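Local structure of cysteine desulfurase (Elizabethkingia anophelis NUHP1, 5VPR) at residues Lys195-Ser200 with Asp223-Ala228; Val134-Leu139 with Phe203-Gly208; Arg148-Asn153 with Asp164-Glu169. The protein probably catalyses the pyridoxal phosphate-dependent removal of sulfur from L-cysteine, passing it to a sulfur carrier and leaving L-alanine. All coordinates share one frame; numbering follows the deposited sequence.

Interaction 1: Lys195-Ser200 with Asp223-Ala228; sequences KVRAKS and DCDFFA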
loop_
_atom_site.group_PDB
_atom_site.type_symbol
_atom_site.label_atom_id
_atom_site.label_comp_id
_atom_site.label_asym_id
_atom_site.label_seq_id
_atom_site.Cartn_x
_atom_site.Cartn_y
_atom_site.Cartn_z
ATOM N N LYS A 195 14.372 -1.309 17.771
ATOM C CA LYS A 195 14.098 -2.179 18.913
ATOM C C LYS A 195 14.262 -3.649 18.553
ATOM O O LYS A 195 14.850 -4.419 19.325
ATOM C CB LYS A 195 12.692 -1.948 19.460
ATOM C CG LYS A 195 12.451 -0.631 20.176
ATOM C CD LYS A 195 10.937 -0.444 20.393
ATOM C CE LYS A 195 10.608 0.809 21.212
ATOM N NZ LYS A 195 11.401 0.862 22.471
ATOM N N VAL A 196 13.745 -4.063 17.390
ATOM C CA VAL A 196 13.807 -5.474 17.017
ATOM C C VAL A 196 15.255 -5.922 16.784
ATOM O O VAL A 196 15.635 -7.031 17.161
ATOM C CB VAL A 196 12.920 -5.744 15.783
ATOM C CG1 VAL A 196 13.076 -7.198 15.328
ATOM C CG2 VAL A 196 11.457 -5.434 16.078
ATOM N N ARG A 197 16.082 -5.073 16.151
ATOM C CA ARG A 197 17.483 -5.419 15.936
ATOM C C ARG A 197 18.249 -5.498 17.250
ATOM O O ARG A 197 19.134 -6.344 17.403
ATOM C CB ARG A 197 18.165 -4.402 15.023
ATOM C CG ARG A 197 17.615 -4.322 13.628
ATOM C CD ARG A 197 17.667 -5.648 12.925
ATOM N NE ARG A 197 17.459 -5.470 11.494
ATOM C CZ ARG A 197 17.068 -6.440 10.674
ATOM N NH1 ARG A 197 16.827 -7.655 11.146
ATOM N NH2 ARG A 197 16.904 -6.189 9.383
ATOM N N ALA A 198 17.928 -4.617 18.207
ATOM C CA ALA A 198 18.707 -4.545 19.436
ATOM C C ALA A 198 18.408 -5.709 20.372
ATOM O O ALA A 198 19.282 -6.126 21.129
ATOM C CB ALA A 198 18.438 -3.215 20.147
ATOM N N LYS A 199 17.198 -6.260 20.329
ATOM C CA LYS A 199 16.762 -7.200 21.356
ATOM C C LYS A 199 16.352 -8.555 20.791
ATOM O O LYS A 199 15.762 -9.362 21.517
ATOM C CB LYS A 199 15.603 -6.594 22.164
ATOM N N SER A 200 16.665 -8.843 19.531
ATOM C CA SER A 200 16.271 -10.112 18.942
ATOM C C SER A 200 17.073 -10.336 17.674
ATOM O O SER A 200 17.685 -9.413 17.133
ATOM C CB SER A 200 14.778 -10.136 18.615
ATOM O OG SER A 200 14.579 -9.542 17.354
ATOM N N ASP A 223 16.431 -0.739 6.569
ATOM C CA ASP A 223 16.960 -1.979 7.128
ATOM C C ASP A 223 15.855 -3.001 7.422
ATOM O O ASP A 223 15.958 -3.805 8.354
ATOM C CB ASP A 223 17.800 -1.696 8.386
ATOM C CG ASP A 223 18.569 -2.906 8.835
ATOM O OD1 ASP A 223 19.083 -3.622 7.942
ATOM O OD2 ASP A 223 18.629 -3.156 10.058
ATOM N N CYS A 224 14.783 -3.010 6.625
ATOM C CA CYS A 224 13.853 -4.128 6.693
ATOM C C CYS A 224 14.490 -5.367 6.066
ATOM O O CYS A 224 15.394 -5.272 5.228
ATOM C CB CYS A 224 12.554 -3.785 5.959
ATOM S SG CYS A 224 12.897 -3.257 4.258
ATOM N N ASP A 225 14.034 -6.545 6.491
ATOM C CA ASP A 225 14.442 -7.766 5.799
ATOM C C ASP A 225 13.553 -8.069 4.597
ATOM O O ASP A 225 14.032 -8.639 3.607
ATOM C CB ASP A 225 14.410 -8.954 6.753
ATOM C CG ASP A 225 15.471 -8.850 7.833
ATOM O OD1 ASP A 225 16.643 -8.638 7.478
ATOM O OD2 ASP A 225 15.121 -8.962 9.020
ATOM N N PHE A 226 12.275 -7.704 4.683
ATOM C CA PHE A 226 11.311 -7.832 3.597
ATOM C C PHE A 226 10.497 -6.552 3.509
ATOM O O PHE A 226 10.220 -5.912 4.525
ATOM C CB PHE A 226 10.319 -8.980 3.805
ATOM C CG PHE A 226 10.945 -10.290 4.072
ATOM C CD1 PHE A 226 11.108 -10.738 5.373
ATOM C CD2 PHE A 226 11.361 -11.097 3.027
ATOM C CE1 PHE A 226 11.682 -11.963 5.630
ATOM C CE2 PHE A 226 11.941 -12.326 3.281
ATOM C CZ PHE A 226 12.102 -12.759 4.579
ATOM N N PHE A 227 10.075 -6.206 2.293
ATOM C CA PHE A 227 9.208 -5.055 2.070
ATOM C C PHE A 227 8.249 -5.417 0.949
ATOM O O PHE A 227 8.699 -5.758 -0.141
ATOM C CB PHE A 227 10.010 -3.798 1.705
ATOM C CG PHE A 227 9.164 -2.545 1.617
ATOM C CD1 PHE A 227 8.888 -1.796 2.753
ATOM C CD2 PHE A 227 8.639 -2.124 0.398
ATOM C CE1 PHE A 227 8.105 -0.644 2.684
ATOM C CE2 PHE A 227 7.841 -0.978 0.320
ATOM C CZ PHE A 227 7.580 -0.232 1.467
ATOM N N ALA A 228 6.940 -5.361 1.207
ATOM C CA ALA A 228 5.954 -5.814 0.230
ATOM C C ALA A 228 4.938 -4.719 -0.082
ATOM O O ALA A 228 4.522 -3.972 0.814
ATOM C CB ALA A 228 5.238 -7.076 0.739
#
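Arg197, near the end of helix 189-199, drives its guanidinium between two aspartates of the connection that leads into strand 226-230, and all three of its nitrogens are engaged there. The dense part of the contact is this polar end. NE donates to Asp223 OD2 over 3.0 Å, meeting that oxygen from above the carboxylate plane, while NH2 of the same arginine reaches the backbone Asp223 O at 2.8 Å, a side-on grip of one residue through both its side chain and its main chain. Asp225 is taken end-on: its OD2 receives Arg197 NH1 at 3.0 Å on the syn side, and its OD1 receives Arg197 NH2 at 3.1 Å in a fairly straight bond of 162°. The side chain leaves the helix toward the aspartates, and a bend at chi2 (-57°) helps set the guanidinium between them. The setting is the large domain of a class-V, fold-type I pyridoxal phosphate enzyme, where helix 189-199 packs against the central sheet and Arg197 also rests on Ile204 of strand 203-207. Each carboxylate has further company: Asp223 OD1 forms a salt bridge with Lys246, and Asp225 OD2 accepts the backbone N of Ile204. Asp223 thus faces two cations, and Asp225 reaches Lys246 in a long, weak ion pair; these positive surroundings probably favour both ionised carboxylates. Asp223, just past helix 219-222 with positive phi, presents carbonyl and carboxylate to the same guanidinium. Away from this network the contact is looser: Arg197 and Asp223, unlike Asp225, are only partly buried, and CD of Arg197 merely grazes Asp223 OD2 at 3.9 Å.

Interaction 2: Val134-Leu139 with Phe203-Gly208; sequences VPWQML and FIFIDG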
loop_
_atom_site.group_PDB
_atom_site.type_symbol
_atom_site.label_atom_id
_atom_site.label_comp_id
_atom_site.label_asym_id
_atom_site.label_seq_id
_atom_site.Cartn_x
_atom_site.Cartn_y
_atom_site.Cartn_z
ATOM N N VAL A 134 -4.028 -14.310 8.660
ATOM C CA VAL A 134 -4.160 -15.759 8.558
ATOM C C VAL A 134 -2.828 -16.437 8.244
ATOM O O VAL A 134 -2.522 -17.457 8.877
ATOM C CB VAL A 134 -5.211 -16.138 7.502
ATOM C CG1 VAL A 134 -5.723 -17.546 7.748
ATOM C CG2 VAL A 134 -6.347 -15.126 7.499
ATOM N N PRO A 135 -2.019 -15.956 7.277
ATOM C CA PRO A 135 -0.758 -16.669 6.984
ATOM C C PRO A 135 0.121 -16.835 8.202
ATOM O O PRO A 135 0.736 -17.889 8.391
ATOM C CB PRO A 135 -0.078 -15.782 5.929
ATOM C CG PRO A 135 -1.156 -14.997 5.323
ATOM C CD PRO A 135 -2.152 -14.756 6.428
ATOM N N TRP A 136 0.191 -15.803 9.040
ATOM C CA TRP A 136 0.963 -15.908 10.269
ATOM C C TRP A 136 0.253 -16.798 11.279
ATOM O O TRP A 136 0.899 -17.577 11.987
ATOM C CB TRP A 136 1.217 -14.513 10.840
ATOM C CG TRP A 136 1.769 -13.544 9.823
ATOM C CD1 TRP A 136 1.164 -12.405 9.366
ATOM C CD2 TRP A 136 3.017 -13.643 9.116
ATOM N NE1 TRP A 136 1.963 -11.785 8.435
ATOM C CE2 TRP A 136 3.105 -12.521 8.267
ATOM C CE3 TRP A 136 4.071 -14.558 9.133
ATOM C CZ2 TRP A 136 4.202 -12.297 7.440
ATOM C CZ3 TRP A 136 5.160 -14.334 8.305
ATOM C CH2 TRP A 136 5.217 -13.216 7.475
ATOM N N GLN A 137 -1.080 -16.705 11.353
ATOM C CA GLN A 137 -1.823 -17.604 12.229
ATOM C C GLN A 137 -1.689 -19.043 11.752
ATOM O O GLN A 137 -1.607 -19.970 12.564
ATOM C CB GLN A 137 -3.295 -17.188 12.305
ATOM N N MET A 138 -1.640 -19.243 10.431
ATOM C CA MET A 138 -1.460 -20.585 9.884
ATOM C C MET A 138 -0.026 -21.072 10.074
ATOM O O MET A 138 0.203 -22.259 10.334
ATOM C CB MET A 138 -1.852 -20.602 8.404
ATOM N N LEU A 139 0.954 -20.174 9.941
ATOM C CA LEU A 139 2.341 -20.556 10.192
ATOM C C LEU A 139 2.528 -21.023 11.629
ATOM O O LEU A 139 3.240 -22.001 11.885
ATOM C CB LEU A 139 3.278 -19.388 9.874
ATOM C CG LEU A 139 4.725 -19.488 10.368
ATOM C CD1 LEU A 139 5.440 -20.666 9.747
ATOM C CD2 LEU A 139 5.485 -18.193 10.093
ATOM N N PHE A 203 13.644 -11.878 11.897
ATOM C CA PHE A 203 13.446 -11.223 10.611
ATOM C C PHE A 203 12.370 -10.150 10.731
ATOM O O PHE A 203 11.413 -10.284 11.498
ATOM C CB PHE A 203 13.026 -12.234 9.530
ATOM C CG PHE A 203 14.100 -13.237 9.150
ATOM C CD1 PHE A 203 13.773 -14.365 8.409
ATOM C CD2 PHE A 203 15.423 -13.051 9.521
ATOM C CE1 PHE A 203 14.750 -15.299 8.051
ATOM C CE2 PHE A 203 16.403 -13.979 9.168
ATOM C CZ PHE A 203 16.062 -15.103 8.432
ATOM N N ILE A 204 12.505 -9.093 9.933
ATOM C CA ILE A 204 11.575 -7.970 9.970
ATOM C C ILE A 204 10.844 -7.876 8.632
ATOM O O ILE A 204 11.455 -7.572 7.600
ATOM C CB ILE A 204 12.283 -6.655 10.288
ATOM C CG1 ILE A 204 12.978 -6.755 11.649
ATOM C CG2 ILE A 204 11.276 -5.505 10.249
ATOM C CD1 ILE A 204 13.776 -5.545 11.987
ATOM N N PHE A 205 9.533 -8.086 8.656
ATOM C CA PHE A 205 8.693 -7.974 7.462
ATOM C C PHE A 205 7.891 -6.683 7.552
ATOM O O PHE A 205 7.100 -6.507 8.485
ATOM C CB PHE A 205 7.760 -9.186 7.348
ATOM C CG PHE A 205 6.925 -9.233 6.081
ATOM C CD1 PHE A 205 7.215 -10.151 5.083
ATOM C CD2 PHE A 205 5.834 -8.402 5.910
ATOM C CE1 PHE A 205 6.441 -10.228 3.926
ATOM C CE2 PHE A 205 5.052 -8.477 4.746
ATOM C CZ PHE A 205 5.369 -9.392 3.753
ATOM N N ILE A 206 8.066 -5.800 6.573
ATOM C CA ILE A 206 7.304 -4.557 6.494
ATOM C C ILE A 206 6.304 -4.664 5.339
ATOM O O ILE A 206 6.694 -4.847 4.181
ATOM C CB ILE A 206 8.217 -3.341 6.303
ATOM C CG1 ILE A 206 9.256 -3.271 7.432
ATOM C CG2 ILE A 206 7.367 -2.063 6.305
ATOM C CD1 ILE A 206 8.634 -2.988 8.789
ATOM N N ASP A 207 5.025 -4.547 5.662
ATOM C CA ASP A 207 3.953 -4.373 4.678
ATOM C C ASP A 207 3.859 -2.890 4.322
ATOM O O ASP A 207 3.375 -2.077 5.121
ATOM C CB ASP A 207 2.663 -4.918 5.277
ATOM C CG ASP A 207 1.410 -4.618 4.444
ATOM O OD1 ASP A 207 1.440 -3.851 3.445
ATOM O OD2 ASP A 207 0.365 -5.172 4.847
ATOM N N GLY A 208 4.345 -2.529 3.135
ATOM C CA GLY A 208 4.308 -1.148 2.687
ATOM C C GLY A 208 3.223 -0.849 1.663
ATOM O O GLY A 208 3.312 0.153 0.933
#
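With CG of Trp136 anti to its carbonyl carbon (chi1 -50°) and CG of Phe205 anti to its backbone nitrogen (chi1 -175°), two aromatic side chains leave backbones whose CA atoms are 11.4 Å apart and meet midway. The indole reaches out from helix 134-142 and leads with its benzo end, so that Trp136 CZ2 stands over the centre of the Phe205 ring, 4.3 Å from Phe205 CG. Centroids of the indole six-membered ring and the phenyl ring lie 5.7 Å apart, and their planes make an angle of 73°. This is an edge-to-face, or T-shaped, pair, in which the slightly positive C-H rim of the indole is directed at the electron-rich face of the phenylalanine. In the three-layered alpha/beta/alpha large domain of fold-type I enzymes, the pair spans the gap between a covering helix and one of the inner strands of the seven-stranded sheet, 203-207. Neither ring stands alone in that layer: Trp136 also lies on Leu173 and Ser175 of the adjacent strand 171-177, and Phe205 is packed against Ile105 and Val108 of helix 101-111. Both residues are buried, and no hydrogen bond joins the two segments, so dispersion and the weak electrostatics of the rings carry this contact. Its area is small, about 75 Å² summed over both sides, because a single pair of side chains does all the touching. Two residues beyond Phe205, at the end of the same strand, Asp207 places OD2 close to N1 of the pyridoxal phosphate-lysine residue at position 233.

Interaction 3: Arg148-Asn153 with Asp164-Glu169; sequences RVIPMN and DEWLSE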
loop_
_atom_site.group_PDB
_atom_site.type_symbol
_atom_site.label_atom_id
_atom_site.label_comp_id
_atom_site.label_asym_id
_atom_site.label_seq_id
_atom_site.Cartn_x
_atom_site.Cartn_y
_atom_site.Cartn_z
ATOM N N ARG A 148 1.878 -13.485 18.605
ATOM C CA ARG A 148 1.660 -12.365 19.508
ATOM C C ARG A 148 1.324 -11.126 18.688
ATOM O O ARG A 148 1.892 -10.907 17.615
ATOM C CB ARG A 148 2.881 -12.113 20.389
ATOM C CG ARG A 148 3.594 -13.389 20.798
ATOM C CD ARG A 148 4.678 -13.106 21.797
ATOM N NE ARG A 148 4.135 -12.924 23.134
ATOM C CZ ARG A 148 4.856 -12.568 24.191
ATOM N NH1 ARG A 148 6.157 -12.343 24.066
ATOM N NH2 ARG A 148 4.275 -12.430 25.371
ATOM N N VAL A 149 0.390 -10.325 19.189
ATOM C CA VAL A 149 -0.162 -9.207 18.439
ATOM C C VAL A 149 0.113 -7.932 19.208
ATOM O O VAL A 149 -0.238 -7.830 20.389
ATOM C CB VAL A 149 -1.668 -9.378 18.191
ATOM C CG1 VAL A 149 -2.194 -8.235 17.322
ATOM C CG2 VAL A 149 -1.933 -10.715 17.538
ATOM N N ILE A 150 0.750 -6.976 18.548
ATOM C CA ILE A 150 0.985 -5.675 19.185
ATOM C C ILE A 150 -0.357 -4.966 19.356
ATOM O O ILE A 150 -1.101 -4.813 18.373
ATOM C CB ILE A 150 1.951 -4.835 18.344
ATOM C CG1 ILE A 150 3.305 -5.540 18.229
ATOM C CG2 ILE A 150 2.116 -3.444 18.963
ATOM C CD1 ILE A 150 4.262 -4.857 17.283
ATOM N N PRO A 151 -0.720 -4.540 20.563
ATOM C CA PRO A 151 -2.024 -3.898 20.749
ATOM C C PRO A 151 -2.055 -2.514 20.125
ATOM O O PRO A 151 -1.026 -1.868 19.911
ATOM C CB PRO A 151 -2.177 -3.811 22.272
ATOM C CG PRO A 151 -1.018 -4.571 22.858
ATOM C CD PRO A 151 0.049 -4.609 21.815
ATOM N N MET A 152 -3.271 -2.061 19.835
ATOM C CA MET A 152 -3.513 -0.685 19.430
ATOM C C MET A 152 -4.038 0.119 20.609
ATOM O O MET A 152 -4.845 -0.378 21.400
ATOM C CB MET A 152 -4.504 -0.621 18.274
ATOM C CG MET A 152 -3.830 -0.634 16.926
ATOM S SD MET A 152 -5.017 -0.373 15.612
ATOM C CE MET A 152 -6.145 0.770 16.406
ATOM N N ASN A 153 -3.556 1.356 20.735
ATOM C CA ASN A 153 -4.083 2.291 21.718
ATOM C C ASN A 153 -5.427 2.849 21.243
ATOM O O ASN A 153 -5.887 2.576 20.128
ATOM C CB ASN A 153 -3.090 3.422 21.971
ATOM C CG ASN A 153 -1.761 2.927 22.516
ATOM O OD1 ASN A 153 -1.661 2.521 23.674
ATOM N ND2 ASN A 153 -0.728 2.986 21.688
ATOM N N ASP A 164 9.542 -4.212 24.197
ATOM C CA ASP A 164 10.595 -4.213 25.209
ATOM C C ASP A 164 10.520 -5.442 26.107
ATOM O O ASP A 164 11.554 -5.908 26.602
ATOM C CB ASP A 164 10.517 -2.936 26.047
ATOM C CG ASP A 164 10.981 -1.704 25.285
ATOM O OD1 ASP A 164 11.470 -1.852 24.141
ATOM O OD2 ASP A 164 10.857 -0.585 25.831
ATOM N N GLU A 165 9.322 -5.990 26.316
ATOM C CA GLU A 165 9.152 -7.207 27.106
ATOM C C GLU A 165 9.042 -8.474 26.262
ATOM O O GLU A 165 9.471 -9.542 26.717
ATOM C CB GLU A 165 7.912 -7.083 28.003
ATOM N N TRP A 166 8.498 -8.386 25.040
ATOM C CA TRP A 166 8.256 -9.576 24.224
ATOM C C TRP A 166 9.493 -10.067 23.472
ATOM O O TRP A 166 9.635 -11.275 23.253
ATOM C CB TRP A 166 7.157 -9.309 23.198
ATOM C CG TRP A 166 5.796 -9.132 23.766
ATOM C CD1 TRP A 166 5.434 -9.204 25.079
ATOM C CD2 TRP A 166 4.600 -8.850 23.031
ATOM N NE1 TRP A 166 4.082 -8.977 25.207
ATOM C CE2 TRP A 166 3.548 -8.767 23.962
ATOM C CE3 TRP A 166 4.318 -8.666 21.675
ATOM C CZ2 TRP A 166 2.235 -8.499 23.580
ATOM C CZ3 TRP A 166 3.011 -8.399 21.297
ATOM C CH2 TRP A 166 1.989 -8.322 22.247
ATOM N N LEU A 167 10.371 -9.171 23.036
ATOM C CA LEU A 167 11.489 -9.584 22.193
ATOM C C LEU A 167 12.468 -10.452 22.977
ATOM O O LEU A 167 12.846 -10.116 24.101
ATOM C CB LEU A 167 12.194 -8.357 21.620
ATOM C CG LEU A 167 11.373 -7.574 20.591
ATOM C CD1 LEU A 167 11.999 -6.211 20.296
ATOM C CD2 LEU A 167 11.208 -8.403 19.317
ATOM N N SER A 168 12.876 -11.571 22.388
ATOM C CA SER A 168 13.829 -12.467 23.036
ATOM C C SER A 168 14.488 -13.341 21.967
ATOM O O SER A 168 14.269 -13.158 20.761
ATOM C CB SER A 168 13.136 -13.318 24.105
ATOM O OG SER A 168 12.259 -14.255 23.489
ATOM N N GLU A 169 15.289 -14.316 22.420
ATOM C CA GLU A 169 15.846 -15.309 21.506
ATOM C C GLU A 169 14.761 -16.138 20.836
ATOM O O GLU A 169 15.039 -16.810 19.839
ATOM C CB GLU A 169 16.811 -16.248 22.245
ATOM C CG GLU A 169 16.122 -17.360 23.037
ATOM C CD GLU A 169 15.570 -16.888 24.388
ATOM O OE1 GLU A 169 15.466 -15.659 24.610
ATOM O OE2 GLU A 169 15.246 -17.755 25.234
#
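Arg148 lays its guanidinium flat on the indole of Trp166, the two planes inclined by 27°. Arg148 CZ sits 3.6 Å from the centroid of the five-membered ring, 14° off the ring normal, a cation-pi contact over the pyrrole half, toward the rim of the whole indole. Lower on the same arginine, CB covers the benzo half, 4.2 Å from the centroid of the six-membered ring, as a CH-pi contact. One side chain therefore follows the indole along its length, helped by the bend at chi3 (79°) that folds the guanidinium back over the pyrrole half. At its far edge the indole points at the Val149 carbonyl, and CZ3 of the tryptophan touches Ile150 CG1 at 4.2 Å. Pro151 CD adds an oblique contact on Trp166 CH2.

Farther out, Arg148 NH1 makes a salt bridge with Glu121, at the start of the neighbouring strand 121-125, while the backbone of Arg148 pairs with Ile122 and Ile124 of that strand. Trp166 closes the short helix 163-166 and also packs on Ile123, so the indole bridges the edge strand 146-150 of the sheet and this helix. NH2 of Arg148 and NE1 of Trp166, both donors, lie near each other without bonding. Stacking leaves the guanidinium's in-plane N-H groups available to acceptors such as Glu121, so the arginine can serve an aromatic face and a carboxylate at once.

Overall arrangement
All three contacts involve one seven-stranded sheet of the large domain. Interactions 1 and 2 meet on adjoining strands: Phe226 CB packs on Phe205 CD1 at 3.6 Å, and Ala228 O lies 2.7 Å from Gly208 N, a probable hydrogen bond. Interaction 3, at the edge strand, reaches interaction 1 through helix 189-199, where Lys195 NZ and Asp164 OD1 form a salt bridge of 3.2 Å and Leu167 packs on the helix. Interactions 2 and 3 do not touch, their nearest atoms being about 8 Å apart, although helix 134-142 leads into strand 146-150. Of the three, interaction 2 includes the strand that ends at the cofactor, though its link to the site runs along that strand and not through the ring pair.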